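Local atomic coordinates of dTDP-4-amino-4,6-dideoxyglucose formyltransferase (Shewanella sp. FDAARGOS_354, PDB entry 6V2T), a protein that probably transfers a formyl group from a folate cofactor to the 4-amino group of dTDP-4-amino-4,6-dideoxyglucose, a nucleotide sugar linked to O-antigen synthesis. Residues B[24-30]-B[92-98]; B[112-116]-B[193-198]; B[132-138]-B[234-239]; B[219-223]-B[246-250]. All blocks are in the same frame, centred on the assembly; numbering follows the deposited sequence.

Contact 1. Residues B[24-30]-B[92-98]; sequences MHVLIVS and YELVVSA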
# COMPACT_ATOMS: atom_id res chain seq x y z
N MET B 24 39.67 26.49 -9.46
CA MET B 24 38.22 26.61 -9.74
C MET B 24 37.42 26.18 -8.50
O MET B 24 37.67 25.08 -8.01
CB MET B 24 37.81 25.73 -10.91
CG MET B 24 36.41 26.10 -11.43
SD MET B 24 35.91 24.77 -12.43
CE MET B 24 34.39 25.47 -13.11
N HIS B 25 36.51 27.04 -8.05
CA HIS B 25 35.52 26.82 -6.97
C HIS B 25 34.16 26.50 -7.59
O HIS B 25 33.65 27.34 -8.37
CB HIS B 25 35.46 28.06 -6.08
CG HIS B 25 36.83 28.52 -5.69
ND1 HIS B 25 37.45 29.61 -6.27
CD2 HIS B 25 37.73 27.98 -4.83
CE1 HIS B 25 38.65 29.75 -5.76
NE2 HIS B 25 38.85 28.76 -4.88
N VAL B 26 33.61 25.33 -7.28
CA VAL B 26 32.25 24.89 -7.71
C VAL B 26 31.36 24.83 -6.47
O VAL B 26 31.77 24.16 -5.48
CB VAL B 26 32.30 23.53 -8.42
CG1 VAL B 26 30.91 22.98 -8.68
CG2 VAL B 26 33.13 23.59 -9.69
N LEU B 27 30.22 25.53 -6.51
CA LEU B 27 29.21 25.50 -5.42
C LEU B 27 28.09 24.51 -5.77
O LEU B 27 27.40 24.67 -6.81
CB LEU B 27 28.66 26.90 -5.13
CG LEU B 27 27.49 26.93 -4.14
CD1 LEU B 27 27.98 26.54 -2.75
CD2 LEU B 27 26.82 28.29 -4.13
N ILE B 28 27.88 23.52 -4.90
CA ILE B 28 26.77 22.56 -5.06
C ILE B 28 25.70 22.93 -4.04
O ILE B 28 26.00 22.95 -2.82
CB ILE B 28 27.32 21.12 -5.02
CG1 ILE B 28 28.28 20.92 -6.20
CG2 ILE B 28 26.19 20.10 -5.04
CD1 ILE B 28 29.14 19.72 -6.05
N VAL B 29 24.54 23.36 -4.54
CA VAL B 29 23.35 23.69 -3.71
C VAL B 29 22.35 22.56 -3.88
O VAL B 29 21.94 22.27 -5.02
CB VAL B 29 22.70 25.03 -4.06
CG1 VAL B 29 21.63 25.40 -3.05
CG2 VAL B 29 23.71 26.15 -4.18
N SER B 30 21.96 21.95 -2.78
CA SER B 30 21.19 20.70 -2.81
C SER B 30 20.37 20.51 -1.53
O SER B 30 20.89 20.78 -0.42
CB SER B 30 22.11 19.55 -2.98
OG SER B 30 21.36 18.36 -3.06
N TYR B 92 32.55 31.93 -6.82
CA TYR B 92 32.38 30.65 -7.55
C TYR B 92 32.44 30.86 -9.07
O TYR B 92 31.90 31.81 -9.61
CB TYR B 92 31.10 29.96 -7.09
CG TYR B 92 31.17 29.48 -5.67
CD1 TYR B 92 31.83 28.30 -5.36
CD2 TYR B 92 30.61 30.22 -4.64
CE1 TYR B 92 31.90 27.85 -4.05
CE2 TYR B 92 30.67 29.78 -3.32
CZ TYR B 92 31.33 28.60 -3.03
OH TYR B 92 31.41 28.16 -1.74
N GLU B 93 33.05 29.91 -9.75
CA GLU B 93 33.08 29.89 -11.24
C GLU B 93 31.84 29.16 -11.77
O GLU B 93 31.47 29.36 -12.96
CB GLU B 93 34.36 29.22 -11.72
CG GLU B 93 35.57 30.13 -11.61
CD GLU B 93 36.01 30.48 -10.20
OE1 GLU B 93 36.15 29.56 -9.35
OE2 GLU B 93 36.20 31.66 -9.96
N LEU B 94 31.27 28.26 -10.97
CA LEU B 94 30.12 27.40 -11.39
C LEU B 94 29.22 27.12 -10.19
O LEU B 94 29.75 26.76 -9.15
CB LEU B 94 30.67 26.10 -11.96
CG LEU B 94 29.62 25.03 -12.25
CD1 LEU B 94 28.66 25.50 -13.36
CD2 LEU B 94 30.27 23.70 -12.63
N VAL B 95 27.90 27.17 -10.38
CA VAL B 95 26.92 26.69 -9.38
C VAL B 95 26.13 25.54 -10.00
O VAL B 95 25.65 25.72 -11.14
CB VAL B 95 25.98 27.80 -8.88
CG1 VAL B 95 25.05 27.28 -7.80
CG2 VAL B 95 26.77 28.99 -8.38
N VAL B 96 26.01 24.44 -9.26
CA VAL B 96 25.18 23.25 -9.62
C VAL B 96 24.03 23.12 -8.61
O VAL B 96 24.27 22.94 -7.41
CB VAL B 96 26.00 21.96 -9.73
CG1 VAL B 96 25.10 20.78 -10.05
CG2 VAL B 96 27.11 22.08 -10.76
N SER B 97 22.81 23.25 -9.12
CA SER B 97 21.58 22.96 -8.37
C SER B 97 21.32 21.46 -8.47
O SER B 97 21.10 20.97 -9.58
CB SER B 97 20.41 23.73 -8.92
OG SER B 97 19.23 23.11 -8.49
N ALA B 98 21.36 20.78 -7.34
CA ALA B 98 21.08 19.33 -7.25
C ALA B 98 19.82 19.16 -6.40
O ALA B 98 19.94 18.99 -5.16
CB ALA B 98 22.28 18.61 -6.69
O HOH W 1 36.98 31.73 -7.55
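Residues 24-30 and 94-98 pair as neighbouring parallel strands, Leu27 lying beside Val95, at the centre of the Rossmann-like sheet of the formyltransferase fold. The ladder is regular: Leu27 N donates to Leu94 O, and its carbonyl accepts Val96 N at 2.8 Å. Valine, leucine and isoleucine suit such a core strand, since their branched or bulky apolar chains fill the layers between sheet and helices.

At the outer end Glu93 reaches back across the pair. Its CB lies 3.7 Å from Met24 CG, and its CG passes the same methylene. A bend at chi2 (68°) then turns the carboxylate toward the other backbone, where OE1 takes His25 N at 2.9 Å in a nearly straight bond (169°) and also a weak one from His25 ND1.

On the sheet face opposite Val26 and Ile28, Leu27 CB sits over the ring of Tyr92, 3.5 Å from the ring centroid, while the phenol oxygen goes to Asp56. Ser97 borders the folate at the other end of the strands. There Ser30 OG donates to Ala98 O at 2.6 Å, in the carbonyl plane.

Contact 2. Residues B[112-116]-B[193-198]; sequences VRCIN and LVFANY. With FOL (folic acid), chain H.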
# COMPACT_ATOMS: atom_id res chain seq x y z
N VAL B 112 26.45 34.08 -13.41
CA VAL B 112 27.28 32.89 -13.06
C VAL B 112 26.77 31.70 -13.87
O VAL B 112 25.55 31.56 -14.01
CB VAL B 112 27.26 32.58 -11.55
CG1 VAL B 112 28.30 31.53 -11.20
CG2 VAL B 112 27.49 33.83 -10.74
N ARG B 113 27.66 30.89 -14.42
CA ARG B 113 27.26 29.61 -15.06
C ARG B 113 26.52 28.77 -14.00
O ARG B 113 27.15 28.35 -13.00
CB ARG B 113 28.47 28.90 -15.68
CG ARG B 113 28.09 27.75 -16.61
CD ARG B 113 29.26 27.37 -17.50
NE ARG B 113 30.40 26.94 -16.69
CZ ARG B 113 30.76 25.67 -16.50
NH1 ARG B 113 31.80 25.38 -15.74
NH2 ARG B 113 30.12 24.68 -17.09
N CYS B 114 25.20 28.59 -14.14
CA CYS B 114 24.38 27.77 -13.21
C CYS B 114 23.82 26.56 -13.97
O CYS B 114 23.29 26.75 -15.07
CB CYS B 114 23.28 28.61 -12.59
SG CYS B 114 23.90 29.94 -11.53
N ILE B 115 23.96 25.36 -13.40
CA ILE B 115 23.50 24.08 -14.00
C ILE B 115 22.61 23.35 -13.01
O ILE B 115 23.01 23.17 -11.84
CB ILE B 115 24.71 23.24 -14.45
CG1 ILE B 115 25.49 23.96 -15.55
CG2 ILE B 115 24.25 21.86 -14.88
CD1 ILE B 115 26.76 23.25 -16.07
N ASN B 116 21.45 22.88 -13.49
CA ASN B 116 20.42 22.19 -12.67
C ASN B 116 20.42 20.71 -13.02
O ASN B 116 20.54 20.32 -14.23
CB ASN B 116 19.03 22.81 -12.84
CG ASN B 116 17.95 22.18 -11.97
OD1 ASN B 116 16.91 21.77 -12.47
ND2 ASN B 116 18.15 22.12 -10.67
N LEU B 193 30.49 18.50 -17.08
CA LEU B 193 29.69 19.68 -16.64
C LEU B 193 30.62 20.75 -16.12
O LEU B 193 30.52 21.95 -16.51
CB LEU B 193 28.74 19.29 -15.50
CG LEU B 193 27.56 18.43 -15.89
CD1 LEU B 193 26.67 18.15 -14.67
CD2 LEU B 193 26.79 19.10 -17.03
N VAL B 194 31.49 20.34 -15.21
CA VAL B 194 32.46 21.27 -14.58
C VAL B 194 33.32 21.94 -15.66
O VAL B 194 33.50 23.15 -15.52
CB VAL B 194 33.33 20.55 -13.53
CG1 VAL B 194 34.40 21.47 -13.01
CG2 VAL B 194 32.49 19.97 -12.39
N PHE B 195 33.80 21.21 -16.68
CA PHE B 195 34.84 21.69 -17.65
C PHE B 195 34.19 22.11 -18.98
O PHE B 195 34.93 22.33 -19.95
CB PHE B 195 35.92 20.62 -17.86
CG PHE B 195 36.68 20.28 -16.60
CD1 PHE B 195 37.16 21.29 -15.78
CD2 PHE B 195 36.86 18.96 -16.21
CE1 PHE B 195 37.83 20.99 -14.61
CE2 PHE B 195 37.50 18.67 -15.02
CZ PHE B 195 38.01 19.67 -14.23
N ALA B 196 32.86 22.22 -19.00
CA ALA B 196 32.03 22.66 -20.15
C ALA B 196 32.32 21.81 -21.39
O ALA B 196 32.28 22.34 -22.52
CB ALA B 196 32.23 24.12 -20.42
N ASN B 197 32.56 20.53 -21.18
CA ASN B 197 32.67 19.56 -22.28
C ASN B 197 31.26 19.10 -22.63
O ASN B 197 30.89 17.96 -22.26
CB ASN B 197 33.61 18.42 -21.91
CG ASN B 197 33.86 17.52 -23.09
OD1 ASN B 197 33.65 17.92 -24.23
ND2 ASN B 197 34.26 16.29 -22.80
N TYR B 198 30.48 19.96 -23.29
CA TYR B 198 29.06 19.70 -23.63
C TYR B 198 28.62 20.65 -24.75
O TYR B 198 29.36 21.60 -25.06
CB TYR B 198 28.17 19.83 -22.38
CG TYR B 198 28.24 21.12 -21.61
CD1 TYR B 198 27.81 22.32 -22.17
CD2 TYR B 198 28.65 21.15 -20.29
CE1 TYR B 198 27.85 23.50 -21.46
CE2 TYR B 198 28.69 22.33 -19.56
CZ TYR B 198 28.29 23.52 -20.15
OH TYR B 198 28.32 24.68 -19.42
N1 FOL H . 16.10 28.37 -10.57
C2 FOL H . 15.99 28.90 -11.80
NA2 FOL H . 16.03 30.22 -11.95
N3 FOL H . 15.87 28.10 -12.90
C4 FOL H . 15.80 26.77 -12.77
O4 FOL H . 15.70 26.12 -13.84
C4A FOL H . 15.92 26.20 -11.50
N5 FOL H . 15.83 24.89 -11.29
C6 FOL H . 15.56 24.30 -9.97
C7 FOL H . 16.31 25.16 -8.93
N8 FOL H . 16.17 26.58 -9.15
C8A FOL H . 16.07 27.05 -10.40
C9 FOL H . 14.04 23.96 -9.74
N10 FOL H . 13.62 24.12 -8.35
C11 FOL H . 10.01 25.76 -6.94
C12 FOL H . 11.01 25.34 -6.07
C13 FOL H . 12.20 24.78 -6.56
C14 FOL H . 12.43 24.66 -7.92
C15 FOL H . 11.43 25.11 -8.78
C16 FOL H . 10.24 25.65 -8.30
C FOL H . 8.74 26.39 -6.41
O FOL H . 8.80 26.84 -5.29
N FOL H . 7.63 26.54 -7.13
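Arg113, on strand 113-118, lays its guanidinium against the last turn of helix 171-194, with Tyr198 alongside. The arginine and tyrosine side chains pass each other running opposite ways; their guanidinium and ring planes are 34° apart, and NH2 arrives at the edge of the tyrosine ring. NH2 gives one hydrogen to the phenol oxygen of Tyr198 at 2.9 Å and the other to Leu193 O at 2.8 Å, a bond met nearly straight on (166° at the hydrogen). NH1 turns to Val194 O, also 2.8 Å away but approached from well above that carbonyl's plane. All three acceptors lie near the guanidinium plane, while Ala196 CB covers one face of it. The arginine chain runs out extended and then bends at chi3 (60°), which swings the flat group onto the helix end.

Deeper in, Ile115 follows on the same side of the strand. Its CD1 comes 4.3 Å from Leu193 CD2 and 4.1 Å from Tyr198 CE2, a branched apolar chain in a layer shared with Ile145 of strand 141-147 and Leu158 of strand 157-163. Asn116 ends the segment at the folate pocket, its ND2 3.5 Å from C6 of the ligand and its OD1 bonded to His146.

The last carbonyls of a helix lack the regular amide partners of a further turn; within its own segment Leu193 O has a weak bond from Ala196 N. A cationic guanidinium suits this negative end of the helix dipole: its planar N-H groups tie two carbonyls and a phenol to one sheet strand, and its charge probably strengthens those bonds.

Contact 3. Residues B[132-138]-B[234-239]; sequences VFSIINK and DLLRAL. With EDO (1,2-ethanediol), chain I.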
# COMPACT_ATOMS: atom_id res chain seq x y z
N VAL B 132 4.93 11.96 -11.16
CA VAL B 132 3.51 11.91 -10.75
C VAL B 132 2.65 12.28 -11.97
O VAL B 132 1.74 11.52 -12.31
CB VAL B 132 3.21 12.86 -9.57
CG1 VAL B 132 1.73 12.91 -9.29
CG2 VAL B 132 3.98 12.46 -8.32
N PHE B 133 2.92 13.42 -12.55
CA PHE B 133 2.25 13.93 -13.79
C PHE B 133 2.50 12.95 -14.94
O PHE B 133 1.55 12.62 -15.61
CB PHE B 133 2.70 15.36 -14.06
CG PHE B 133 2.24 16.29 -12.97
CD1 PHE B 133 0.94 16.79 -12.96
CD2 PHE B 133 3.09 16.63 -11.92
CE1 PHE B 133 0.52 17.61 -11.92
CE2 PHE B 133 2.64 17.41 -10.87
CZ PHE B 133 1.38 17.93 -10.90
N SER B 134 3.69 12.43 -15.13
CA SER B 134 3.93 11.51 -16.28
C SER B 134 3.05 10.26 -16.14
O SER B 134 2.60 9.74 -17.20
CB SER B 134 5.38 11.15 -16.47
OG SER B 134 6.08 12.24 -17.05
N ILE B 135 2.87 9.72 -14.93
CA ILE B 135 2.16 8.42 -14.77
C ILE B 135 0.74 8.62 -15.32
O ILE B 135 0.20 7.70 -15.93
CB ILE B 135 2.16 7.93 -13.31
CG1 ILE B 135 3.48 7.23 -12.99
CG2 ILE B 135 0.95 7.05 -13.00
CD1 ILE B 135 3.81 7.07 -11.47
N ILE B 136 0.19 9.79 -15.05
CA ILE B 136 -1.17 10.19 -15.45
C ILE B 136 -1.20 10.62 -16.92
O ILE B 136 -2.10 10.12 -17.63
CB ILE B 136 -1.68 11.30 -14.55
CG1 ILE B 136 -1.81 10.81 -13.10
CG2 ILE B 136 -3.00 11.83 -15.07
CD1 ILE B 136 -1.91 11.95 -12.12
N ASN B 137 -0.32 11.54 -17.36
CA ASN B 137 -0.51 12.18 -18.70
C ASN B 137 0.35 11.49 -19.77
O ASN B 137 0.34 11.97 -20.89
CB ASN B 137 -0.31 13.69 -18.66
CG ASN B 137 1.10 14.15 -18.32
OD1 ASN B 137 2.11 13.47 -18.57
ND2 ASN B 137 1.15 15.35 -17.79
N LYS B 138 1.15 10.49 -19.42
CA LYS B 138 1.90 9.60 -20.34
C LYS B 138 3.00 10.35 -21.09
O LYS B 138 3.66 9.69 -21.92
CB LYS B 138 0.91 8.95 -21.33
CG LYS B 138 -0.30 8.30 -20.69
CD LYS B 138 0.03 7.32 -19.55
CE LYS B 138 -1.19 6.83 -18.78
NZ LYS B 138 -0.80 5.85 -17.74
N ASP B 234 -4.50 4.56 -12.28
CA ASP B 234 -3.37 5.39 -12.75
C ASP B 234 -3.23 6.63 -11.86
O ASP B 234 -2.10 6.93 -11.43
CB ASP B 234 -3.54 5.75 -14.23
CG ASP B 234 -3.14 4.63 -15.16
OD1 ASP B 234 -2.70 3.57 -14.66
OD2 ASP B 234 -3.20 4.85 -16.39
N LEU B 235 -4.33 7.29 -11.52
CA LEU B 235 -4.31 8.47 -10.61
C LEU B 235 -3.78 8.06 -9.23
O LEU B 235 -2.90 8.80 -8.68
CB LEU B 235 -5.74 9.00 -10.49
CG LEU B 235 -5.97 10.08 -9.43
CD1 LEU B 235 -5.09 11.28 -9.72
CD2 LEU B 235 -7.45 10.50 -9.39
N LEU B 236 -4.33 6.99 -8.65
CA LEU B 236 -3.95 6.58 -7.25
C LEU B 236 -2.50 6.07 -7.23
O LEU B 236 -1.78 6.40 -6.29
CB LEU B 236 -4.94 5.54 -6.73
CG LEU B 236 -6.38 6.02 -6.58
CD1 LEU B 236 -7.27 4.87 -6.12
CD2 LEU B 236 -6.49 7.21 -5.64
N ARG B 237 -2.05 5.32 -8.25
CA ARG B 237 -0.62 4.88 -8.29
C ARG B 237 0.31 6.08 -8.48
O ARG B 237 1.39 6.09 -7.80
CB ARG B 237 -0.40 3.72 -9.27
CG ARG B 237 -0.26 4.11 -10.73
CD ARG B 237 -0.28 2.82 -11.55
NE ARG B 237 -0.44 3.07 -12.97
CZ ARG B 237 0.53 3.29 -13.85
NH1 ARG B 237 1.81 3.31 -13.50
NH2 ARG B 237 0.19 3.51 -15.11
N ALA B 238 -0.09 7.10 -9.25
CA ALA B 238 0.69 8.34 -9.48
C ALA B 238 0.89 9.06 -8.14
O ALA B 238 1.92 9.69 -7.97
CB ALA B 238 -0.01 9.27 -10.45
N LEU B 239 -0.11 8.99 -7.26
CA LEU B 239 -0.18 9.76 -5.99
C LEU B 239 0.32 8.90 -4.81
O LEU B 239 0.31 9.37 -3.66
CB LEU B 239 -1.63 10.21 -5.81
CG LEU B 239 -2.06 11.31 -6.78
CD1 LEU B 239 -3.50 11.74 -6.51
CD2 LEU B 239 -1.14 12.52 -6.76
C1 EDO I . 2.40 3.37 -18.01
O1 EDO I . 1.95 4.39 -17.12
C2 EDO I . 1.85 3.65 -19.35
O2 EDO I . 0.44 3.90 -19.27
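An antiparallel helix pair joins the formyltransferase region to the C-terminal dimerization region, with Ala238 of helix 229-238 set among Val132, Ile135 and Ile136 of helix 130-137. The short axes lie 8.6 Å apart and run at 167°. Alanine's bare methyl permits this closeness: Ala238 CB lies 3.5 Å from Ile135 CG2, 3.6 Å from Ile136 CG1 and 3.4 Å from Val132 O. The Val132 and Leu239 side chains cross at about a right angle, CG1 against CD2, and Ile136 lies alongside Leu235, their CD1 atoms touching.

Charged groups take over where helix 130-137 ends. Lys138, past the last turn, bends at chi2 (-51°) and brings NZ back to Ile135 O and, 2.9 Å away, to Asp234 OD2. Arg237 grips the other oxygen, OD1, side-on with NE and NH2, both from one face of the carboxylate. Ile135 CG2 rests over the centre of the guanidinium, whose NH1 bonds Asp169 O. Lys138 NZ and Arg237 NH2 come within 3.7 Å, a closeness that the shared aspartate probably offsets, and an ethanediol, probably from the crystallisation liquor, accepts from both. Close antiparallel packing round a small residue is a familiar form of helix-helix interface, here between the two regions.

Contact 4. Residues B[219-223]-B[246-250]; sequences CKLNL and NAYYL. With 0FX (dTDP-4-amino-4,6-dideoxyglucose), chain G.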
# COMPACT_ATOMS: atom_id res chain seq x y z
N CYS B 219 -4.42 15.82 -5.66
CA CYS B 219 -4.44 15.05 -4.40
C CYS B 219 -5.88 14.97 -3.89
O CYS B 219 -6.20 13.97 -3.28
CB CYS B 219 -3.52 15.67 -3.36
SG CYS B 219 -1.78 15.18 -3.57
N LYS B 220 -6.71 15.99 -4.17
CA LYS B 220 -8.10 16.08 -3.68
C LYS B 220 -8.97 15.20 -4.59
O LYS B 220 -9.27 15.61 -5.73
CB LYS B 220 -8.60 17.53 -3.65
CG LYS B 220 -9.99 17.68 -3.05
CD LYS B 220 -10.49 19.11 -2.93
CE LYS B 220 -11.98 19.13 -2.69
NZ LYS B 220 -12.50 20.52 -2.61
N LEU B 221 -9.31 14.02 -4.11
CA LEU B 221 -10.08 13.05 -4.92
C LEU B 221 -11.54 13.48 -4.98
O LEU B 221 -12.05 13.97 -3.96
CB LEU B 221 -9.95 11.67 -4.28
CG LEU B 221 -8.52 11.15 -4.17
CD1 LEU B 221 -8.53 9.79 -3.49
CD2 LEU B 221 -7.84 11.09 -5.52
N ASN B 222 -12.19 13.22 -6.11
CA ASN B 222 -13.66 13.32 -6.29
C ASN B 222 -14.21 11.90 -6.40
O ASN B 222 -14.09 11.29 -7.49
CB ASN B 222 -13.98 14.22 -7.49
CG ASN B 222 -15.43 14.15 -7.90
OD1 ASN B 222 -16.28 13.83 -7.07
ND2 ASN B 222 -15.70 14.37 -9.18
N LEU B 223 -14.80 11.39 -5.32
CA LEU B 223 -15.38 10.01 -5.27
C LEU B 223 -16.52 9.84 -6.29
O LEU B 223 -16.89 8.70 -6.54
CB LEU B 223 -15.82 9.75 -3.84
CG LEU B 223 -14.68 9.49 -2.84
CD1 LEU B 223 -15.22 9.13 -1.45
CD2 LEU B 223 -13.75 8.41 -3.35
N ASN B 246 -0.67 11.73 0.40
CA ASN B 246 -0.92 12.45 -0.88
C ASN B 246 -2.42 12.46 -1.14
O ASN B 246 -3.08 13.46 -0.78
CB ASN B 246 -0.05 11.90 -2.01
CG ASN B 246 1.43 12.15 -1.83
OD1 ASN B 246 1.86 13.13 -1.23
ND2 ASN B 246 2.24 11.25 -2.37
N ALA B 247 -2.94 11.45 -1.84
CA ALA B 247 -4.35 11.39 -2.26
C ALA B 247 -5.21 11.30 -0.99
O ALA B 247 -4.86 10.54 -0.09
CB ALA B 247 -4.58 10.22 -3.18
N TYR B 248 -6.29 12.07 -0.95
CA TYR B 248 -7.31 12.02 0.12
C TYR B 248 -8.66 12.40 -0.47
O TYR B 248 -8.68 13.07 -1.50
CB TYR B 248 -6.95 12.96 1.27
CG TYR B 248 -7.01 14.40 0.87
CD1 TYR B 248 -5.92 15.01 0.28
CD2 TYR B 248 -8.17 15.14 1.02
CE1 TYR B 248 -5.96 16.34 -0.12
CE2 TYR B 248 -8.23 16.46 0.62
CZ TYR B 248 -7.12 17.07 0.07
OH TYR B 248 -7.17 18.36 -0.36
N TYR B 249 -9.75 12.00 0.19
CA TYR B 249 -11.09 12.65 0.04
C TYR B 249 -11.47 13.28 1.39
O TYR B 249 -11.06 12.82 2.49
CB TYR B 249 -12.15 11.70 -0.55
CG TYR B 249 -12.46 10.46 0.25
CD1 TYR B 249 -13.42 10.48 1.26
CD2 TYR B 249 -11.78 9.28 0.01
CE1 TYR B 249 -13.71 9.34 1.99
CE2 TYR B 249 -12.07 8.13 0.73
CZ TYR B 249 -13.02 8.17 1.74
OH TYR B 249 -13.25 7.03 2.45
N LEU B 250 -12.20 14.39 1.28
CA LEU B 250 -12.76 15.18 2.41
C LEU B 250 -14.05 14.52 2.90
O LEU B 250 -14.91 14.25 2.05
CB LEU B 250 -13.04 16.60 1.93
CG LEU B 250 -11.89 17.58 2.10
CD1 LEU B 250 -12.14 18.85 1.29
CD2 LEU B 250 -11.68 17.89 3.57
O4P 0FX G . 13.07 15.34 -5.61
P2 0FX G . 13.40 15.99 -4.26
O3P 0FX G . 14.87 16.09 -4.02
O1G 0FX G . 12.84 17.44 -4.46
C1G 0FX G . 13.73 18.54 -4.25
C2G 0FX G . 12.93 19.54 -3.43
O2G 0FX G . 12.50 19.03 -2.15
C3G 0FX G . 11.70 19.89 -4.25
O3G 0FX G . 11.00 20.91 -3.53
C4G 0FX G . 12.07 20.32 -5.68
N4A 0FX G . 10.86 20.39 -6.50
C5G 0FX G . 13.04 19.40 -6.41
C6G 0FX G . 13.54 20.03 -7.72
O5G 0FX G . 14.13 19.10 -5.53
OPP 0FX G . 12.95 15.32 -2.77
P 0FX G . 11.42 15.50 -2.45
O1P 0FX G . 10.88 16.84 -2.33
O2P 0FX G . 11.20 14.87 -1.10
O5 0FX G . 10.49 14.60 -3.35
C5 0FX G . 10.87 13.31 -3.74
C4 0FX G . 9.60 12.56 -4.15
O4 0FX G . 8.76 12.30 -3.02
C3 0FX G . 8.67 13.35 -5.08
O3 0FX G . 9.10 13.31 -6.44
C2 0FX G . 7.27 12.74 -4.84
C1 0FX G . 7.41 12.30 -3.36
N11 0FX G . 6.70 13.22 -2.49
C61 0FX G . 7.34 14.20 -1.81
C51 0FX G . 6.60 15.04 -0.98
C5A 0FX G . 7.29 16.16 -0.21
C21 0FX G . 5.38 13.04 -2.38
O21 0FX G . 4.79 12.05 -3.09
N31 0FX G . 4.62 13.85 -1.59
C41 0FX G . 5.21 14.84 -0.89
O41 0FX G . 4.42 15.67 -0.14
O HOH W 2 -12.51 15.39 -1.62
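The backbones of 219-223 and 246-250 run 42° apart and are joined by one beta bridge, Tyr248 N donating to Cys219 O at 3.0 Å and Leu221 N to Tyr248 O at 2.8 Å. In the C-terminal dimerization region this ties the loop after helix 212-219 to strand 248-250, which pairs antiparallel with strand 256-266. A water extends the link, giving a hydrogen to Leu221 O and accepting Leu250 N.

Each tyrosine ring is covered from the other segment. Leu223 CD1 stands over the centre of Tyr249, 3.5 Å from the ring centroid and 12° off its normal, a snug CH-pi contact for which the forked leucine end is well shaped. Over Tyr248 the approach is looser and nearer the rim, with Lys220 CA above one face and Lys220 CB 3.7 Å from the phenol oxygen. Tyr248 CG stands between N and the carbonyl carbon (chi1 67°), which brings its ring back to Lys220 although CB points away. The long lysine chain runs on to put CE beside Leu250 CD1, and Lys256 makes a cation-pi contact with Tyr248. Leu221 meets Ala247 and, beyond the pair, Leu229 of the second subunit.

Asn246 begins its segment at the nucleotide. Its amide meets the thymine with both ends: OD1 accepts N31 at 2.9 Å and ND2 donates to O21 at 2.8 Å, while ND2 also bonds Leu239 O. That second bond should settle which end of the amide is nitrogen. A donor beside an acceptor matches the N-H and carbonyl of thymine, so this edge probably reads the base.

Overall arrangement
Contacts 1 and 2 share one sheet, their centres 9 Å apart: strand 94-98 bonds strand 113-118 through Val95 O to Ile115 N (2.8 Å) and Ser97 N to Ile115 O (2.7 Å). Ser97 and Asn116 thus come together at the folate. Contacts 3 and 4 lie beyond the chain's centre, their centres 14 Å apart, and touch where Leu239 O meets Asn246 ND2 and where Leu221 packs on Leu235 and Leu236. Contact 3 stays about 15 Å from contact 2 between nearest atoms. The ligands occupy the gap, the folate by the sheet and the thymine at Asn246, with contact 3 joining the two regions between which the sugar nucleotide extends.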